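PDB 4WNY: universal stress protein from Burkholderia pseudomallei, which probably takes part in the bacterial stress response, as a dimeric member of the universal stress protein A family whose exact role is not established. Local coordinates for residues 115-120 with 145-150. Sequence-based numbering, arbitrary orientation.
Sequences LIVMGT and PVLMIP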
loop_
_atom_site.group_PDB
_atom_site.type_symbol
_atom_site.label_atom_id
_atom_site.label_comp_id
_atom_site.label_asym_id
_atom_site.label_seq_id
_atom_site.Cartn_x
_atom_site.Cartn_y
_atom_site.Cartn_z
ATOM N N LEU A 115 4.703 -5.035 -6.518
ATOM C CA LEU A 115 4.196 -4.524 -5.249
ATOM C C LEU A 115 5.100 -4.924 -4.088
ATOM O O LEU A 115 5.562 -6.062 -4.014
ATOM C CB LEU A 115 2.776 -5.031 -4.995
ATOM C CG LEU A 115 2.160 -4.657 -3.644
ATOM C CD1 LEU A 115 1.993 -3.146 -3.527
ATOM C CD2 LEU A 115 0.831 -5.372 -3.439
ATOM N N ILE A 116 5.343 -3.982 -3.182
ATOM C CA ILE A 116 6.111 -4.254 -1.974
ATOM C C ILE A 116 5.251 -4.051 -0.733
ATOM O O ILE A 116 4.678 -2.979 -0.532
ATOM C CB ILE A 116 7.357 -3.355 -1.875
ATOM C CG1 ILE A 116 8.331 -3.662 -3.012
ATOM C CG2 ILE A 116 8.041 -3.537 -0.525
ATOM C CD1 ILE A 116 9.578 -2.807 -2.986
ATOM N N VAL A 117 5.164 -5.083 0.096
ATOM C CA VAL A 117 4.359 -5.029 1.307
ATOM C C VAL A 117 5.251 -4.899 2.538
ATOM O O VAL A 117 6.208 -5.654 2.698
ATOM C CB VAL A 117 3.469 -6.283 1.433
ATOM C CG1 VAL A 117 2.774 -6.318 2.787
ATOM C CG2 VAL A 117 2.454 -6.322 0.298
ATOM N N MET A 118 4.939 -3.935 3.398
ATOM C CA MET A 118 5.738 -3.684 4.593
ATOM C C MET A 118 4.888 -3.520 5.843
ATOM O O MET A 118 3.775 -2.996 5.786
ATOM C CB MET A 118 6.593 -2.431 4.409
ATOM C CG MET A 118 8.052 -2.708 4.113
ATOM S SD MET A 118 8.975 -1.168 4.048
ATOM C CE MET A 118 7.846 -0.192 3.063
ATOM N N GLY A 119 5.426 -3.962 6.975
ATOM C CA GLY A 119 4.791 -3.731 8.258
ATOM C C GLY A 119 5.305 -2.440 8.861
ATOM O O GLY A 119 6.503 -2.160 8.807
ATOM N N THR A 120 4.403 -1.645 9.429
ATOM C CA THR A 120 4.786 -0.367 10.019
ATOM C C THR A 120 4.208 -0.198 11.420
ATOM O O THR A 120 3.582 -1.110 11.959
ATOM C CB THR A 120 4.332 0.819 9.143
ATOM O OG1 THR A 120 2.924 0.721 8.890
ATOM C CG2 THR A 120 5.077 0.824 7.816
ATOM N N PRO A 145 5.114 0.586 -6.292
ATOM C CA PRO A 145 3.953 0.555 -5.391
ATOM C C PRO A 145 4.265 -0.073 -4.033
ATOM O O PRO A 145 4.861 -1.147 -3.979
ATOM C CB PRO A 145 2.941 -0.298 -6.160
ATOM C CG PRO A 145 3.291 -0.091 -7.582
ATOM C CD PRO A 145 4.789 0.025 -7.616
ATOM N N VAL A 146 3.868 0.595 -2.953
ATOM C CA VAL A 146 4.148 0.116 -1.601
ATOM C C VAL A 146 2.876 0.038 -0.755
ATOM O O VAL A 146 2.079 0.976 -0.729
ATOM C CB VAL A 146 5.171 1.026 -0.882
ATOM C CG1 VAL A 146 5.458 0.501 0.508
ATOM C CG2 VAL A 146 6.460 1.136 -1.684
ATOM N N LEU A 147 2.697 -1.083 -0.063
ATOM C CA LEU A 147 1.541 -1.284 0.800
ATOM C C LEU A 147 1.953 -1.321 2.267
ATOM O O LEU A 147 2.678 -2.220 2.693
ATOM C CB LEU A 147 0.814 -2.578 0.425
ATOM C CG LEU A 147 -0.402 -2.962 1.271
ATOM C CD1 LEU A 147 -1.421 -1.834 1.300
ATOM C CD2 LEU A 147 -1.034 -4.256 0.771
ATOM N N MET A 148 1.480 -0.347 3.035
ATOM C CA MET A 148 1.818 -0.253 4.451
ATOM C C MET A 148 0.766 -0.916 5.335
ATOM O O MET A 148 -0.406 -0.546 5.290
ATOM C CB MET A 148 1.970 1.210 4.867
ATOM C CG MET A 148 2.602 2.115 3.819
ATOM S SD MET A 148 4.392 1.962 3.674
ATOM C CE MET A 148 4.758 3.384 2.644
ATOM N N ILE A 149 1.181 -1.884 6.145
ATOM C CA ILE A 149 0.279 -2.480 7.123
ATOM C C ILE A 149 0.751 -2.137 8.530
ATOM O O ILE A 149 1.816 -2.581 8.962
ATOM C CB ILE A 149 0.168 -4.017 6.971
ATOM C CG1 ILE A 149 -0.640 -4.375 5.718
ATOM C CG2 ILE A 149 -0.477 -4.632 8.213
ATOM C CD1 ILE A 149 0.158 -4.348 4.441
ATOM N N PRO A 150 -0.036 -1.316 9.240
ATOM C CA PRO A 150 0.216 -0.959 10.640
ATOM C C PRO A 150 0.037 -2.157 11.571
ATOM O O PRO A 150 -0.678 -3.097 11.224
ATOM C CB PRO A 150 -0.839 0.118 10.923
ATOM C CG PRO A 150 -1.239 0.633 9.572
ATOM C CD PRO A 150 -1.166 -0.558 8.677
#
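M118 and V117 of strand 115-120 meet strand 146-150 on opposite faces of a parallel sheet. These are neighbouring strands of the alpha/beta fold of universal stress proteins. Helix 134-141 lies in the right-handed beta-alpha-beta crossover that joins them. Backbone bonds zip the pair from I116 to T120. L147 N reaches I116 O at 2.8 Å, and M118 N reaches L147 O almost straight, at 174°.

On the face of V117, three branched side chains pack together. L147 CD2 and I149 CD1 touch each other, and V117 sits alongside this pair. V117 CG1 packs on I149 CD1 at 3.7 Å, while CG2 lies against CB and CD2 of L147. G119, next along this face, has no side chain beside I149. L115 swings CG anti to its N (chi1 176°), and CD1 covers the backbone of P145. Helix 17-32 packs on this face through L115, V117 and I149.

The other face faces helix 134-141. M118 bends at chi3 (-45°), which lays CE against the shallow groove where V146 CG1 meets M148 SD. CE touches V146 CG1 at 3.6 Å and M148 SD at 4.1 Å.

Strand 146-150 is an edge strand within this chain, but V146 to M148 pair antiparallel with the second subunit, continuing the sheet across the dimer. At the far end, I149 O takes T120 N at 2.8 Å and, weakly, T120 OG1 at 3.5 Å.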